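Local coordinates for protein putative amidohydrolase/peptidase (PDB 4WJB) that probably acts as a zinc-dependent amidohydrolase of the peptidase M20 family, hydrolysing carbon-nitrogen bonds other than peptide bonds, at residues A[67-72]-A[77-82]; A[89-94]-A[419-424]; A[119-124]-A[412-417]. All coordinates share one frame; numbering follows the deposited sequence.

Contact 1: A[67-72]-A[77-82]; sequences CTVRVD and VFARRA. With EDO (1,2-ethanediol), chain I.
Thr68 and Arg80 exchange two backbone hydrogen bonds, the shorter from Arg80 N to Thr68 O at 2.8 Å. Arg70 and Phe78 form the second hydrogen-bonded pair, in which Phe78 N bonds to Arg70 O at 2.9 Å and Arg70 N to Phe78 O. Between and beyond these lie the non-hydrogen-bonded pairs Val69–Ala79 and Val71–Val77. A water extends the first pair, donating to Arg80 O and also bonding Thr68 OG1.

The stack of Arg70 on Phe78 lies on the face that carries Thr68, Arg70, Phe78 and Arg80. With chi1 at 68°, Arg70 sends an otherwise extended chain across the neighbouring strand, and its guanidinium lies flat on Phe78, the planes 9° apart and the centres 4.5 Å. The stack is offset: Phe78 CB sits 3.5 Å from Arg70 CZ, over the centre of the group, while an ethanediol carbon, C2, lies over the rim of the opposite face. Arg70 NH1 also comes to 3.6 Å from Arg80 NE, two like charges that Asp134 probably offsets by forming a salt bridge with each arginine. Asp72 OD2, itself bonded to Asn76, approaches the ring edge 3.5 Å from Phe78 CE1.

Apolar contacts fill the other face, where Val69 CG1 meets Val77 CG1 at 4.0 Å and Cys67 CB meets Ala79 CB at 3.9 Å. Helix 49-64 packs on this side, with Val59 against Val69 and Val77. Together the strands make an antiparallel beta hairpin, joined through strand 77-81 to strand 133-138 in the sheet of the zinc-binding domain of an M20 enzyme.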
# COMPACT_ATOMS: atom_id res chain seq x y z
N CYS A 67 31.38 -18.25 42.09
CA CYS A 67 30.13 -18.92 41.73
C CYS A 67 30.35 -20.36 41.26
O CYS A 67 31.38 -20.69 40.69
CB CYS A 67 29.40 -18.15 40.62
SG CYS A 67 28.85 -16.51 41.10
N THR A 68 29.35 -21.20 41.51
CA THR A 68 29.32 -22.52 40.91
C THR A 68 28.48 -22.47 39.63
O THR A 68 27.30 -22.12 39.67
CB THR A 68 28.73 -23.57 41.87
OG1 THR A 68 29.53 -23.65 43.05
CG2 THR A 68 28.69 -24.94 41.20
N VAL A 69 29.10 -22.81 38.51
CA VAL A 69 28.43 -22.73 37.21
C VAL A 69 27.84 -24.08 36.80
O VAL A 69 28.50 -25.11 36.91
CB VAL A 69 29.40 -22.23 36.11
CG1 VAL A 69 28.82 -22.45 34.73
CG2 VAL A 69 29.72 -20.75 36.33
N ARG A 70 26.59 -24.07 36.36
CA ARG A 70 25.96 -25.26 35.79
C ARG A 70 25.36 -24.89 34.44
O ARG A 70 25.07 -23.72 34.18
CB ARG A 70 24.90 -25.83 36.73
CG ARG A 70 23.67 -24.96 36.90
CD ARG A 70 22.74 -25.50 37.98
NE ARG A 70 21.47 -24.77 38.02
CZ ARG A 70 21.28 -23.63 38.68
NH1 ARG A 70 22.28 -23.08 39.37
NH2 ARG A 70 20.10 -23.03 38.66
N VAL A 71 25.19 -25.89 33.57
CA VAL A 71 24.61 -25.67 32.25
C VAL A 71 23.49 -26.69 32.01
O VAL A 71 23.67 -27.87 32.30
CB VAL A 71 25.68 -25.81 31.14
CG1 VAL A 71 25.08 -25.53 29.76
CG2 VAL A 71 26.87 -24.88 31.40
N ASP A 72 22.34 -26.25 31.50
CA ASP A 72 21.25 -27.20 31.27
C ASP A 72 21.22 -27.65 29.80
O ASP A 72 22.06 -27.25 29.00
CB ASP A 72 19.89 -26.61 31.70
CG ASP A 72 19.40 -25.45 30.83
OD1 ASP A 72 19.84 -25.29 29.67
OD2 ASP A 72 18.53 -24.69 31.32
N VAL A 77 23.07 -20.99 30.92
CA VAL A 77 24.20 -20.97 31.84
C VAL A 77 23.77 -20.31 33.14
O VAL A 77 23.27 -19.19 33.13
CB VAL A 77 25.40 -20.22 31.24
CG1 VAL A 77 26.60 -20.28 32.18
CG2 VAL A 77 25.76 -20.81 29.88
N PHE A 78 23.98 -21.02 34.25
CA PHE A 78 23.61 -20.50 35.57
C PHE A 78 24.85 -20.41 36.46
O PHE A 78 25.49 -21.41 36.74
CB PHE A 78 22.58 -21.40 36.26
CG PHE A 78 21.33 -21.63 35.46
CD1 PHE A 78 21.27 -22.66 34.53
CD2 PHE A 78 20.21 -20.83 35.65
CE1 PHE A 78 20.12 -22.88 33.79
CE2 PHE A 78 19.06 -21.05 34.91
CZ PHE A 78 19.02 -22.08 33.98
N ALA A 79 25.17 -19.20 36.90
CA ALA A 79 26.26 -19.00 37.85
C ALA A 79 25.67 -18.78 39.23
O ALA A 79 24.99 -17.79 39.47
CB ALA A 79 27.11 -17.81 37.45
N ARG A 80 25.93 -19.70 40.16
CA ARG A 80 25.28 -19.61 41.46
C ARG A 80 26.20 -19.08 42.56
O ARG A 80 27.24 -19.67 42.83
CB ARG A 80 24.72 -20.97 41.89
CG ARG A 80 24.20 -20.97 43.33
CD ARG A 80 23.28 -22.15 43.60
NE ARG A 80 22.03 -22.05 42.84
CZ ARG A 80 20.94 -22.77 43.10
NH1 ARG A 80 20.93 -23.64 44.11
NH2 ARG A 80 19.85 -22.61 42.36
N ARG A 81 25.78 -17.99 43.18
CA ARG A 81 26.42 -17.49 44.39
C ARG A 81 25.73 -18.15 45.58
O ARG A 81 24.53 -17.98 45.77
CB ARG A 81 26.34 -15.96 44.48
CG ARG A 81 27.15 -15.37 45.62
CD ARG A 81 26.96 -13.86 45.74
NE ARG A 81 27.90 -13.28 46.70
CZ ARG A 81 27.65 -13.10 47.99
NH1 ARG A 81 26.48 -13.46 48.51
NH2 ARG A 81 28.58 -12.57 48.78
N ALA A 82 26.50 -18.90 46.38
CA ALA A 82 25.94 -19.67 47.49
C ALA A 82 25.10 -18.81 48.44
O ALA A 82 25.35 -17.62 48.61
CB ALA A 82 27.06 -20.36 48.26
C1 EDO I . 17.65 -25.36 42.04
O1 EDO I . 18.03 -24.37 43.01
C2 EDO I . 18.87 -25.84 41.27
O2 EDO I . 18.43 -26.67 40.19
O HOH W 1 28.12 -21.59 44.73

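Contact 2: A[89-94]-A[419-424]; sequences APVMTG and QSAQEA. With EDO (1,2-ethanediol), chain J; SO4 (sulfate ion), chain F.
Val91 meets Ser420 and Ala421 where the last turn of helix 403-421 packs on strand 91-96, a helix-on-sheet contact in the zinc-binding domain of this M20 family member. The strand continues to the zinc ligand His96, but the packing itself lies away from the metal site.

Val91 carries the whole of the strand's share. With CG1 anti to the backbone N (chi1 174°) and the CB directed at the helix, both methyls face the serine hydroxyl: Ser420 OG is 3.3 Å from Val91 CG1 and equally 3.3 Å from Val91 CG2. These are van der Waals contacts of carbon with oxygen, since the hydroxyl is engaged in its own helix. A chi1 of 59° turns Ser420 OG back toward the preceding turn, where Val417 O is its main hydrogen-bond partner and Ala416 O lies close enough to share the proton. A buried oxygen is thereby satisfied while its flank is given to the valine.

Further along, Gln422 N bonds to Gln419 O at 3.3 Å, three residues back. The tail that follows is tied down by Glu423, which forms a salt bridge with Arg346 and a hydrogen bond with His197. At the start of the other segment, Ala89 N donates an almost straight bond to a sulfate oxygen, O2, at 3.1 Å; Arg85 holds the same ion.

The remaining methyl contacts finish the interface: Val91 CG2 lies 3.6 Å from Ala421 N and 4.0 Å from Ala421 CB.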
# COMPACT_ATOMS: atom_id res chain seq x y z
N ALA A 89 15.04 -22.11 47.50
CA ALA A 89 14.73 -21.62 46.16
C ALA A 89 15.55 -20.37 45.87
O ALA A 89 15.63 -19.46 46.70
CB ALA A 89 13.24 -21.33 46.02
N PRO A 90 16.19 -20.33 44.70
CA PRO A 90 17.11 -19.23 44.39
C PRO A 90 16.41 -17.96 43.95
O PRO A 90 15.26 -17.99 43.49
CB PRO A 90 17.94 -19.80 43.24
CG PRO A 90 16.98 -20.69 42.53
CD PRO A 90 16.18 -21.34 43.64
N VAL A 91 17.11 -16.84 44.11
CA VAL A 91 16.77 -15.63 43.39
C VAL A 91 17.59 -15.63 42.11
O VAL A 91 18.80 -15.86 42.16
CB VAL A 91 17.05 -14.36 44.21
CG1 VAL A 91 16.82 -13.10 43.36
CG2 VAL A 91 16.15 -14.33 45.45
N MET A 92 16.94 -15.41 40.98
CA MET A 92 17.60 -15.50 39.68
C MET A 92 17.60 -14.15 38.98
O MET A 92 16.64 -13.39 39.08
CB MET A 92 16.92 -16.56 38.80
CG MET A 92 17.53 -16.70 37.39
SD MET A 92 16.95 -18.15 36.47
CE MET A 92 15.18 -17.86 36.46
N THR A 93 18.69 -13.84 38.29
CA THR A 93 18.75 -12.63 37.49
C THR A 93 19.63 -12.87 36.28
O THR A 93 20.53 -13.70 36.32
CB THR A 93 19.27 -11.41 38.30
OG1 THR A 93 19.12 -10.22 37.52
CG2 THR A 93 20.73 -11.59 38.68
N GLY A 94 19.35 -12.17 35.20
CA GLY A 94 20.15 -12.34 34.01
C GLY A 94 19.36 -12.03 32.76
O GLY A 94 18.25 -11.51 32.82
N GLN A 419 17.31 -7.81 48.56
CA GLN A 419 16.10 -7.88 49.39
C GLN A 419 15.40 -9.24 49.26
O GLN A 419 15.01 -9.84 50.26
CB GLN A 419 15.12 -6.76 49.03
CG GLN A 419 13.83 -6.82 49.83
CD GLN A 419 12.87 -5.70 49.50
OE1 GLN A 419 13.27 -4.65 48.99
NE2 GLN A 419 11.59 -5.92 49.77
N SER A 420 15.26 -9.72 48.03
CA SER A 420 14.53 -10.96 47.79
C SER A 420 15.31 -12.19 48.25
O SER A 420 14.72 -13.19 48.65
CB SER A 420 14.19 -11.10 46.30
OG SER A 420 15.36 -11.08 45.51
N ALA A 421 16.64 -12.10 48.20
CA ALA A 421 17.52 -13.19 48.63
C ALA A 421 17.63 -13.29 50.14
O ALA A 421 18.17 -14.27 50.67
CB ALA A 421 18.90 -13.03 48.02
N GLN A 422 17.12 -12.29 50.85
CA GLN A 422 17.15 -12.31 52.31
C GLN A 422 15.78 -12.63 52.89
O GLN A 422 15.61 -12.71 54.10
CB GLN A 422 17.66 -10.98 52.87
CG GLN A 422 19.06 -10.59 52.41
CD GLN A 422 20.17 -11.37 53.07
OE1 GLN A 422 20.03 -12.56 53.39
NE2 GLN A 422 21.30 -10.71 53.29
N GLU A 423 14.80 -12.82 52.00
CA GLU A 423 13.45 -13.20 52.42
C GLU A 423 13.38 -14.67 52.83
O GLU A 423 13.84 -15.55 52.10
CB GLU A 423 12.46 -12.93 51.29
CG GLU A 423 12.27 -11.46 50.98
CD GLU A 423 11.24 -11.22 49.89
OE1 GLU A 423 11.02 -12.14 49.07
OE2 GLU A 423 10.65 -10.13 49.87
N ALA A 424 12.78 -14.93 53.98
CA ALA A 424 12.69 -16.28 54.52
C ALA A 424 11.61 -17.10 53.82
O ALA A 424 11.54 -18.32 53.98
CB ALA A 424 12.43 -16.24 56.02
OXT ALA A 424 10.78 -16.57 53.08
C1 EDO J . 15.28 -13.03 34.75
O1 EDO J . 16.13 -14.14 35.04
C2 EDO J . 14.70 -13.23 33.35
O2 EDO J . 15.77 -13.29 32.41
S SO4 F . 12.24 -21.89 50.57
O1 SO4 F . 10.95 -21.30 50.20
O2 SO4 F . 12.70 -22.75 49.49
O3 SO4 F . 13.21 -20.84 50.82
O4 SO4 F . 12.10 -22.67 51.80

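Contact 3: A[119-124]-A[412-417]; sequences VRALND and VLLRAV
Val417 N bonds to Leu413 O at 2.8 Å, in the turn of helix 403-421 that presents Leu414 to Ala121 and Leu122 of helix 109-124. The other helix has the same kind of bond, from Asn123 N to Val119 O at 3.0 Å. Such bonds pair main-chain groups within each helix, and the meeting between them is left to carbon. The polar ends of Asn123 and Asp124 find partners away from it, among them Ala65 and Arg23.

Leu414 does the bridging with its forked end. With CG anti to the backbone N (chi1 170°), the chain projects toward helix 109-124 and its two methyls divide the work: Leu414 CD2 lies 4.1 Å from Ala121 CB, while Leu414 CD1 lies 4.0 Å from Leu122 CD2. The two leucine side chains run antiparallel, touching alongside each other. Even the nearest pair of CA atoms, those of Ala121 and Leu414, is 7.9 Å apart, a separation that the leucine side chain spans.

Both helices pack on strands of the same domain. Leu413 and Val417 rest on Thr93 and Val91 of strand 91-96, and Val119 and Leu122 touch Arg81 of strand 77-81.

In this small apolar contact three buried residues thus join the helices through methyl groups, held by dispersion and by exclusion of water, without a directional bond.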
# COMPACT_ATOMS: atom_id res chain seq x y z
N VAL A 119 26.86 -9.91 41.93
CA VAL A 119 27.63 -10.92 42.64
C VAL A 119 28.92 -10.33 43.19
O VAL A 119 29.24 -10.49 44.37
CB VAL A 119 27.95 -12.13 41.75
CG1 VAL A 119 29.02 -13.01 42.40
CG2 VAL A 119 26.68 -12.93 41.48
N ARG A 120 29.66 -9.64 42.33
CA ARG A 120 30.90 -8.99 42.73
C ARG A 120 30.69 -7.98 43.86
O ARG A 120 31.51 -7.90 44.78
CB ARG A 120 31.56 -8.30 41.54
CG ARG A 120 32.15 -9.26 40.52
CD ARG A 120 32.59 -8.51 39.26
NE ARG A 120 33.35 -9.37 38.36
CZ ARG A 120 33.84 -8.97 37.19
NH1 ARG A 120 33.63 -7.72 36.78
NH2 ARG A 120 34.53 -9.81 36.44
N ALA A 121 29.59 -7.23 43.79
CA ALA A 121 29.31 -6.21 44.80
C ALA A 121 28.97 -6.84 46.15
O ALA A 121 29.37 -6.34 47.19
CB ALA A 121 28.18 -5.31 44.34
N LEU A 122 28.22 -7.94 46.11
CA LEU A 122 27.92 -8.68 47.33
C LEU A 122 29.20 -9.25 47.94
O LEU A 122 29.36 -9.26 49.16
CB LEU A 122 26.91 -9.80 47.03
CG LEU A 122 25.48 -9.33 46.73
CD1 LEU A 122 24.62 -10.49 46.24
CD2 LEU A 122 24.87 -8.68 47.97
N ASN A 123 30.11 -9.72 47.09
CA ASN A 123 31.41 -10.21 47.54
C ASN A 123 32.22 -9.12 48.23
O ASN A 123 32.79 -9.33 49.30
CB ASN A 123 32.21 -10.79 46.38
CG ASN A 123 31.69 -12.14 45.91
OD1 ASN A 123 30.84 -12.76 46.55
ND2 ASN A 123 32.22 -12.61 44.79
N ASP A 124 32.29 -7.94 47.61
CA ASP A 124 33.06 -6.83 48.15
C ASP A 124 32.56 -6.40 49.52
O ASP A 124 33.34 -5.97 50.37
CB ASP A 124 33.03 -5.63 47.20
CG ASP A 124 33.85 -5.85 45.94
OD1 ASP A 124 34.55 -6.88 45.86
OD2 ASP A 124 33.80 -4.98 45.05
N VAL A 412 19.94 -0.67 41.27
CA VAL A 412 18.57 -1.10 41.55
C VAL A 412 18.48 -2.63 41.57
O VAL A 412 17.86 -3.20 42.47
CB VAL A 412 17.58 -0.53 40.51
CG1 VAL A 412 16.19 -1.11 40.72
CG2 VAL A 412 17.54 1.00 40.59
N LEU A 413 19.11 -3.29 40.60
CA LEU A 413 19.15 -4.75 40.55
C LEU A 413 19.80 -5.33 41.80
O LEU A 413 19.31 -6.31 42.38
CB LEU A 413 19.91 -5.25 39.31
CG LEU A 413 19.94 -6.78 39.22
CD1 LEU A 413 18.54 -7.31 38.91
CD2 LEU A 413 20.95 -7.29 38.20
N LEU A 414 20.91 -4.73 42.21
CA LEU A 414 21.61 -5.15 43.42
C LEU A 414 20.69 -5.13 44.63
O LEU A 414 20.61 -6.10 45.38
CB LEU A 414 22.83 -4.26 43.66
CG LEU A 414 23.52 -4.41 45.02
CD1 LEU A 414 24.03 -5.84 45.23
CD2 LEU A 414 24.65 -3.40 45.17
N ARG A 415 19.98 -4.02 44.83
CA ARG A 415 19.12 -3.89 46.01
C ARG A 415 17.90 -4.79 45.94
O ARG A 415 17.48 -5.34 46.95
CB ARG A 415 18.69 -2.44 46.20
CG ARG A 415 19.86 -1.49 46.37
CD ARG A 415 20.19 -1.28 47.84
NE ARG A 415 19.53 -0.08 48.35
CZ ARG A 415 20.17 1.02 48.75
NH1 ARG A 415 19.48 2.06 49.18
NH2 ARG A 415 21.50 1.08 48.72
N ALA A 416 17.32 -4.92 44.75
CA ALA A 416 16.19 -5.81 44.54
C ALA A 416 16.56 -7.27 44.82
O ALA A 416 15.86 -7.98 45.54
CB ALA A 416 15.65 -5.66 43.12
N VAL A 417 17.67 -7.71 44.22
CA VAL A 417 18.13 -9.08 44.38
C VAL A 417 18.48 -9.35 45.84
O VAL A 417 18.11 -10.38 46.40
CB VAL A 417 19.36 -9.38 43.50
CG1 VAL A 417 20.06 -10.67 43.94
CG2 VAL A 417 18.95 -9.45 42.04

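From the N terminus, contact 1 closes first, a hairpin with four residues between its segments, complete before the others open. Contact 2 starts at strand 91-96 and closes only with the final residues, so its loop spans more than three hundred positions. Contact 3 is nested inside that loop, from helix 109-124 to helix 403-421, the helix both share. Direct packing joins all three: Phe78 touches Met92, Arg81 meets Asn123 and Cys67 meets Val119, while Val417 lies against Val91. Together they tie the early strands, helix 109-124 and the C-terminal helix into one part of the zinc-binding domain.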